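Local atomic coordinates of enolase from the environmental genome shotgun sequencing of the Sargasso Sea (PDB entry 2QGY), a protein that is of unknown function but belongs to the enolase superfamily, binds magnesium in its barrel domain and probably acts on a carboxylate substrate. Residues S55-F58 against R59-G62; I181-V184 against E185-E189; I334-S337 against K338-C341. One frame throughout, in Å; residues are numbered along the deposited sequence.

From the N terminus, the three contacts follow one another in series; each is a local contact within one continuous stretch, and none nests in or crosses another. Interaction 1 turns the chain from strand 48-53 of the N-terminal antiparallel sheet into helix 60-74, beside the second subunit. Interaction 2 lies in the barrel domain, within helix 177-191, which links the parallel strands 168-170 and 197-200. Interaction 3 follows barrel strand 327-329 and leads from the short helix 334-338 toward the hairpin 345-348/351-354. Interactions 1 and 3 come closest, with nearest atoms about 11 Å apart; the centre of interaction 2 is 32 Å or more from those of the other two. None touches another.

Interaction 1 of 3, residues S55-F58 against R59-G62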
loop_
_atom_site.group_PDB
_atom_site.type_symbol
_atom_site.label_atom_id
_atom_site.label_comp_id
_atom_site.label_asym_id
_atom_site.label_seq_id
_atom_site.Cartn_x
_atom_site.Cartn_y
_atom_site.Cartn_z
ATOM N N SER A 55 -1.405 11.315 -6.365
ATOM C CA SER A 55 -2.632 10.691 -6.897
ATOM C C SER A 55 -2.327 9.515 -7.803
ATOM O O SER A 55 -1.293 9.485 -8.465
ATOM C CB SER A 55 -3.502 11.712 -7.644
ATOM O OG SER A 55 -2.842 12.101 -8.813
ATOM N N ILE A 56 -3.237 8.539 -7.826
ATOM C CA ILE A 56 -2.993 7.259 -8.509
ATOM C C ILE A 56 -4.255 6.968 -9.289
ATOM O O ILE A 56 -5.352 7.133 -8.760
ATOM C CB ILE A 56 -2.666 6.103 -7.535
ATOM C CG1 ILE A 56 -1.589 6.520 -6.524
ATOM C CG2 ILE A 56 -2.158 4.884 -8.333
ATOM C CD1 ILE A 56 -1.371 5.518 -5.341
ATOM N N ASN A 57 -4.082 6.610 -10.560
ATOM C CA ASN A 57 -5.214 6.419 -11.483
ATOM C C ASN A 57 -6.237 5.445 -10.895
ATOM O O ASN A 57 -5.866 4.389 -10.387
ATOM C CB ASN A 57 -4.689 5.942 -12.852
ATOM C CG ASN A 57 -5.702 6.103 -13.991
ATOM O OD1 ASN A 57 -5.536 5.480 -15.051
ATOM N ND2 ASN A 57 -6.748 6.901 -13.786
ATOM N N PHE A 58 -7.521 5.812 -10.956
ATOM C CA PHE A 58 -8.667 5.008 -10.402
ATOM C C PHE A 58 -8.801 4.985 -8.872
ATOM O O PHE A 58 -9.724 4.345 -8.326
ATOM C CB PHE A 58 -8.738 3.576 -10.993
ATOM C CG PHE A 58 -8.975 3.567 -12.481
ATOM C CD1 PHE A 58 -10.261 3.775 -13.003
ATOM C CD2 PHE A 58 -7.915 3.414 -13.350
ATOM C CE1 PHE A 58 -10.471 3.801 -14.390
ATOM C CE2 PHE A 58 -8.108 3.445 -14.723
ATOM C CZ PHE A 58 -9.386 3.626 -15.246
ATOM N N ARG A 59 -7.882 5.660 -8.186
ATOM C CA ARG A 59 -7.845 5.649 -6.726
ATOM C C ARG A 59 -7.995 7.052 -6.156
ATOM O O ARG A 59 -8.011 7.239 -4.921
ATOM C CB ARG A 59 -6.544 4.969 -6.251
ATOM C CG ARG A 59 -6.535 3.516 -6.710
ATOM C CD ARG A 59 -5.186 3.099 -7.350
ATOM N NE ARG A 59 -4.288 2.707 -6.281
ATOM C CZ ARG A 59 -3.222 1.937 -6.461
ATOM N NH1 ARG A 59 -2.486 1.605 -5.419
ATOM N NH2 ARG A 59 -2.915 1.516 -7.689
ATOM N N GLU A 60 -8.106 8.043 -7.036
ATOM C CA GLU A 60 -8.175 9.429 -6.579
ATOM C C GLU A 60 -9.314 9.688 -5.595
ATOM O O GLU A 60 -9.103 10.300 -4.560
ATOM C CB GLU A 60 -8.244 10.432 -7.751
ATOM C CG GLU A 60 -7.096 10.319 -8.743
ATOM C CD GLU A 60 -7.394 9.416 -9.936
ATOM O OE1 GLU A 60 -8.346 8.598 -9.880
ATOM O OE2 GLU A 60 -6.645 9.504 -10.947
ATOM N N LYS A 61 -10.526 9.226 -5.915
ATOM C CA LYS A 61 -11.662 9.434 -5.014
ATOM C C LYS A 61 -11.472 8.621 -3.722
ATOM O O LYS A 61 -11.815 9.089 -2.632
ATOM C CB LYS A 61 -12.973 9.052 -5.711
ATOM C CG LYS A 61 -13.372 10.037 -6.810
ATOM C CD LYS A 61 -14.844 9.910 -7.208
ATOM C CE LYS A 61 -15.122 8.623 -7.949
ATOM N NZ LYS A 61 -16.513 8.569 -8.557
ATOM N N GLY A 62 -10.903 7.426 -3.857
ATOM C CA GLY A 62 -10.610 6.573 -2.702
ATOM C C GLY A 62 -9.654 7.262 -1.742
ATOM O O GLY A 62 -9.882 7.281 -0.533
HETATM O O HOH W 1 -4.074 10.431 -10.768
HETATM O O HOH W 2 -3.690 2.554 -10.297
HETATM O O HOH W 3 -11.165 5.933 -6.518
#
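Ile56 and Arg59 clasp a type II beta turn that carries the chain into helix 60-74 in the N-terminal domain of the enolase-superfamily fold. Arg59 N donates to Ile56 O at 3.0 Å, and Phe58 takes the left-handed third position. The two side chains slant across each other. The Arg59 chain, bent at chi2 and chi3, doubles back so that Ile56 CG2, the branch anti to the backbone N, lies over one guanidinium face, 3.3 Å above its plane and toward the rim; its closest approach is 3.5 Å to Arg59 NH2. The guanidinium also forms a salt bridge with Asp100 and meets Phe101 of the second subunit in a cation-pi contact, so the turn is tied into the dimer interface. Glu60 bends at chi2 (93°) to bring its carboxylate back to Phe58 N and Asn57 CA, OE1 lying 3.1 Å from Phe58 N. It runs alongside Asn57, pointing the same way, with the amide and carboxylate planes 69° apart. Ser55 OG is hydrogen-bonded to Lys35 O and, through a water, linked to the carboxylate: the water donates to Glu60 OE2 at 2.7 Å and to Ser55 OG at 2.9 Å.

Interaction 2 of 3, residues I181-V184 against E185-E189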
loop_
_atom_site.group_PDB
_atom_site.type_symbol
_atom_site.label_atom_id
_atom_site.label_comp_id
_atom_site.label_asym_id
_atom_site.label_seq_id
_atom_site.Cartn_x
_atom_site.Cartn_y
_atom_site.Cartn_z
ATOM N N ILE A 181 19.113 2.824 -27.578
ATOM C CA ILE A 181 20.454 3.418 -27.571
ATOM C C ILE A 181 20.568 4.628 -28.514
ATOM O O ILE A 181 21.130 5.664 -28.129
ATOM C CB ILE A 181 21.556 2.335 -27.849
ATOM C CG1 ILE A 181 21.593 1.300 -26.724
ATOM C CG2 ILE A 181 22.930 2.972 -28.040
ATOM C CD1 ILE A 181 22.092 1.847 -25.347
ATOM N N GLN A 182 20.031 4.492 -29.735
ATOM C CA GLN A 182 19.939 5.597 -30.695
ATOM C C GLN A 182 19.311 6.825 -30.075
ATOM O O GLN A 182 19.791 7.950 -30.251
ATOM C CB GLN A 182 19.125 5.200 -31.935
ATOM C CG GLN A 182 19.981 4.808 -33.122
ATOM C CD GLN A 182 21.234 5.667 -33.246
ATOM O OE1 GLN A 182 21.156 6.873 -33.519
ATOM N NE2 GLN A 182 22.400 5.050 -33.024
ATOM N N PHE A 183 18.232 6.589 -29.338
ATOM C CA PHE A 183 17.563 7.643 -28.609
ATOM C C PHE A 183 18.490 8.322 -27.600
ATOM O O PHE A 183 18.563 9.547 -27.575
ATOM C CB PHE A 183 16.297 7.104 -27.942
ATOM C CG PHE A 183 15.521 8.147 -27.201
ATOM C CD1 PHE A 183 15.260 9.390 -27.781
ATOM C CD2 PHE A 183 15.071 7.904 -25.906
ATOM C CE1 PHE A 183 14.549 10.372 -27.093
ATOM C CE2 PHE A 183 14.359 8.872 -25.210
ATOM C CZ PHE A 183 14.100 10.114 -25.793
ATOM N N VAL A 184 19.215 7.542 -26.795
ATOM C CA VAL A 184 20.139 8.135 -25.813
ATOM C C VAL A 184 21.241 8.921 -26.529
ATOM O O VAL A 184 21.615 10.016 -26.102
ATOM C CB VAL A 184 20.744 7.083 -24.825
ATOM C CG1 VAL A 184 21.648 7.750 -23.829
ATOM C CG2 VAL A 184 19.643 6.322 -24.076
ATOM N N GLU A 185 21.743 8.366 -27.630
ATOM C CA GLU A 185 22.818 9.006 -28.394
ATOM C C GLU A 185 22.413 10.372 -28.932
ATOM O O GLU A 185 23.123 11.365 -28.718
ATOM C CB GLU A 185 23.289 8.104 -29.530
ATOM C CG GLU A 185 24.570 8.609 -30.199
ATOM C CD GLU A 185 25.042 7.714 -31.319
ATOM O OE1 GLU A 185 24.439 6.640 -31.537
ATOM O OE2 GLU A 185 26.032 8.087 -31.989
ATOM N N LYS A 186 21.268 10.419 -29.614
ATOM C CA LYS A 186 20.697 11.673 -30.119
ATOM C C LYS A 186 20.452 12.695 -29.009
ATOM O O LYS A 186 20.719 13.885 -29.181
ATOM C CB LYS A 186 19.413 11.385 -30.905
ATOM C CG LYS A 186 19.691 10.588 -32.185
ATOM C CD LYS A 186 18.519 9.695 -32.615
ATOM C CE LYS A 186 17.758 10.245 -33.816
ATOM N NZ LYS A 186 17.036 9.142 -34.496
ATOM N N VAL A 187 19.976 12.234 -27.849
ATOM C CA VAL A 187 19.769 13.150 -26.734
ATOM C C VAL A 187 21.088 13.781 -26.279
ATOM O O VAL A 187 21.179 14.992 -26.090
ATOM C CB VAL A 187 19.069 12.458 -25.519
ATOM C CG1 VAL A 187 19.103 13.366 -24.318
ATOM C CG2 VAL A 187 17.636 12.072 -25.872
ATOM N N ARG A 188 22.103 12.949 -26.099
ATOM C CA ARG A 188 23.431 13.406 -25.683
ATOM C C ARG A 188 24.016 14.426 -26.689
ATOM O O ARG A 188 24.717 15.366 -26.304
ATOM C CB ARG A 188 24.342 12.182 -25.443
ATOM C CG ARG A 188 25.690 12.454 -24.765
ATOM C CD ARG A 188 25.566 13.358 -23.568
ATOM N NE ARG A 188 25.556 12.632 -22.305
ATOM C CZ ARG A 188 25.297 13.190 -21.128
ATOM N NH1 ARG A 188 24.989 14.490 -21.045
ATOM N NH2 ARG A 188 25.315 12.442 -20.036
ATOM N N GLU A 189 23.659 14.284 -27.959
ATOM C CA GLU A 189 24.100 15.219 -28.996
ATOM C C GLU A 189 23.441 16.586 -28.881
ATOM O O GLU A 189 24.057 17.610 -29.167
ATOM C CB GLU A 189 23.829 14.644 -30.381
ATOM C CG GLU A 189 24.679 15.293 -31.442
ATOM C CD GLU A 189 23.892 15.693 -32.665
ATOM O OE1 GLU A 189 23.082 14.866 -33.151
ATOM O OE2 GLU A 189 24.096 16.839 -33.139
#
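Phe183 and Val187, one turn apart, pack on the inner side of helix 177-191, the helix of a right-handed beta-alpha-beta crossover between strands 168-170 and 197-200 in the enolase-type barrel. Four backbone hydrogen bonds each run from an amide to the carbonyl four residues earlier: Glu185 to Ile181, Lys186 to Gln182, Val187 to Phe183 and Arg188 to Val184. The shortest, Glu185 N to Ile181 O, is 2.8 Å. Arg188 N to Val184 O measures 3.0 Å, as in a regular alpha-helix.

The apolar part is a CH-pi contact. Val187 CG2 lies over one face of the Phe183 ring, 4.1 Å from its centroid and 26° off the normal, with CE1 its nearest ring atom at 3.7 Å. With CG anti to the backbone N, the Phe183 ring packs on Thr150 and Leu154 of helix 150-162, while Val187 meets Ile157 of that helix and Leu197 of strand 197-200. On another side, Ile181 and Val184 both rest on Val217 of helix 207-217, so the helix is wedged between its two neighbours around the barrel.

Polar and charged chains meet on the outer side. The aliphatic CD of Lys186 lies 3.2 Å from the backbone carbonyl Gln182 O. Gln182 and Glu185 run side by side, the former bent at chi2 and the latter fully extended, their amide and carboxylate planes 62° apart. Gln182 NE2 donates a bent hydrogen bond to Glu185 OE1 (3.0 Å), meeting that oxygen nearly along its C-O bond, but the carboxylate oxygen stands 34° out of the amide plane.

Interaction 3 of 3, residues I334-S337 against K338-C341; sequences INFS and KKFC
Ser337 meets Phe340 and Cys341 where the chain leaves the short helix 334-338, which follows strand 327-329 of the enolase-type barrel and leads to the hairpin 345-348/351-354. Backbone hydrogen bonds shape the turn. Lys338 N donates to Ile334 O at 2.9 Å, a full helical turn. Lys339 N is shared: it reaches Phe336 O at 3.1 Å from above the carbonyl plane and makes a weak hydrogen bond to Asn335 O. Ser337 O is gripped twice, by Cys341 N at 2.9 Å in the carbonyl plane and by Phe340 N at 3.2 Å from well above it.

The same oxygen also lies over the Phe340 ring, 3.6 Å above its plane and over the centre. Phe340 CG sits between its own backbone N and carbonyl carbon (chi1 63°), which lays the ring against Ser337 O and CA; Ile368 and Leu369 of helix 366-371 pack against it. Phe336 and Phe340 touch through their CE2 atoms, 4.0 Å apart, and the Phe336 ring also meets His24, the planes at about 30°.

The lysines contribute mainly their aliphatic stems. Lys339 crosses the Phe336 side chain at about a right angle, with CD 3.9 Å from Phe336 CD1. Extended beyond CG, Lys338 runs alongside Asn335 and touches Ile334 CG2 with its CE. Ser337 OG is hydrogen-bonded to Tyr333 O and Met307 N, joining the helix to a neighbouring loop. On the outer side, Asn335 OD1 lies 3.6 Å from Lys338 CD.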
loop_
_atom_site.group_PDB
_atom_site.type_symbol
_atom_site.label_atom_id
_atom_site.label_comp_id
_atom_site.label_asym_id
_atom_site.label_seq_id
_atom_site.Cartn_x
_atom_site.Cartn_y
_atom_site.Cartn_z
ATOM N N ILE A 334 4.155 23.440 -15.246
ATOM C CA ILE A 334 4.360 24.738 -14.600
ATOM C C ILE A 334 3.258 25.755 -14.940
ATOM O O ILE A 334 2.648 26.319 -14.040
ATOM C CB ILE A 334 5.744 25.334 -14.894
ATOM C CG1 ILE A 334 6.866 24.438 -14.308
ATOM C CG2 ILE A 334 5.825 26.757 -14.354
ATOM C CD1 ILE A 334 7.104 24.607 -12.790
ATOM N N ASN A 335 3.005 26.003 -16.219
ATOM C CA ASN A 335 1.995 27.024 -16.530
ATOM C C ASN A 335 0.587 26.521 -16.254
ATOM O O ASN A 335 -0.295 27.310 -15.891
ATOM C CB ASN A 335 2.116 27.523 -17.957
ATOM C CG ASN A 335 3.412 28.270 -18.196
ATOM O OD1 ASN A 335 3.901 29.012 -17.335
ATOM N ND2 ASN A 335 3.976 28.083 -19.375
ATOM N N PHE A 336 0.370 25.207 -16.377
ATOM C CA PHE A 336 -0.894 24.668 -15.918
ATOM C C PHE A 336 -1.149 25.040 -14.445
ATOM O O PHE A 336 -2.251 25.455 -14.069
ATOM C CB PHE A 336 -0.987 23.151 -16.051
ATOM C CG PHE A 336 -2.281 22.624 -15.529
ATOM C CD1 PHE A 336 -3.444 22.773 -16.286
ATOM C CD2 PHE A 336 -2.363 22.047 -14.262
ATOM C CE1 PHE A 336 -4.641 22.340 -15.811
ATOM C CE2 PHE A 336 -3.575 21.611 -13.770
ATOM C CZ PHE A 336 -4.725 21.759 -14.541
ATOM N N SER A 337 -0.145 24.816 -13.606
ATOM C CA SER A 337 -0.278 25.054 -12.172
ATOM C C SER A 337 -0.434 26.555 -11.920
ATOM O O SER A 337 -1.134 26.981 -10.989
ATOM C CB SER A 337 0.936 24.509 -11.431
ATOM O OG SER A 337 1.060 23.106 -11.617
ATOM N N LYS A 338 0.231 27.358 -12.759
ATOM C CA LYS A 338 0.110 28.815 -12.653
ATOM C C LYS A 338 -1.314 29.326 -12.883
ATOM O O LYS A 338 -1.657 30.437 -12.459
ATOM C CB LYS A 338 1.082 29.490 -13.599
ATOM C CG LYS A 338 2.531 29.422 -13.102
ATOM C CD LYS A 338 3.440 30.221 -13.992
ATOM C CE LYS A 338 4.798 30.386 -13.340
ATOM N NZ LYS A 338 5.752 30.971 -14.332
ATOM N N LYS A 339 -2.136 28.532 -13.554
ATOM C CA LYS A 339 -3.549 28.907 -13.761
ATOM C C LYS A 339 -4.272 29.158 -12.444
ATOM O O LYS A 339 -5.139 30.040 -12.359
ATOM C CB LYS A 339 -4.307 27.852 -14.561
ATOM C CG LYS A 339 -3.906 27.705 -16.016
ATOM C CD LYS A 339 -4.654 26.511 -16.612
ATOM C CE LYS A 339 -4.319 26.321 -18.091
ATOM N NZ LYS A 339 -4.927 27.391 -18.913
ATOM N N PHE A 340 -3.944 28.380 -11.412
ATOM C CA PHE A 340 -4.661 28.512 -10.147
ATOM C C PHE A 340 -3.755 28.883 -8.963
ATOM O O PHE A 340 -4.248 29.152 -7.888
ATOM C CB PHE A 340 -5.466 27.229 -9.851
ATOM C CG PHE A 340 -4.591 26.005 -9.671
ATOM C CD1 PHE A 340 -4.051 25.701 -8.421
ATOM C CD2 PHE A 340 -4.304 25.188 -10.754
ATOM C CE1 PHE A 340 -3.238 24.573 -8.264
ATOM C CE2 PHE A 340 -3.497 24.055 -10.612
ATOM C CZ PHE A 340 -2.964 23.756 -9.357
ATOM N N CYS A 341 -2.436 28.887 -9.154
ATOM C CA CYS A 341 -1.523 29.147 -8.027
ATOM C C CYS A 341 -0.492 30.190 -8.432
ATOM O O CYS A 341 0.114 30.067 -9.485
ATOM C CB CYS A 341 -0.793 27.855 -7.593
ATOM S SG CYS A 341 0.360 28.033 -6.183
#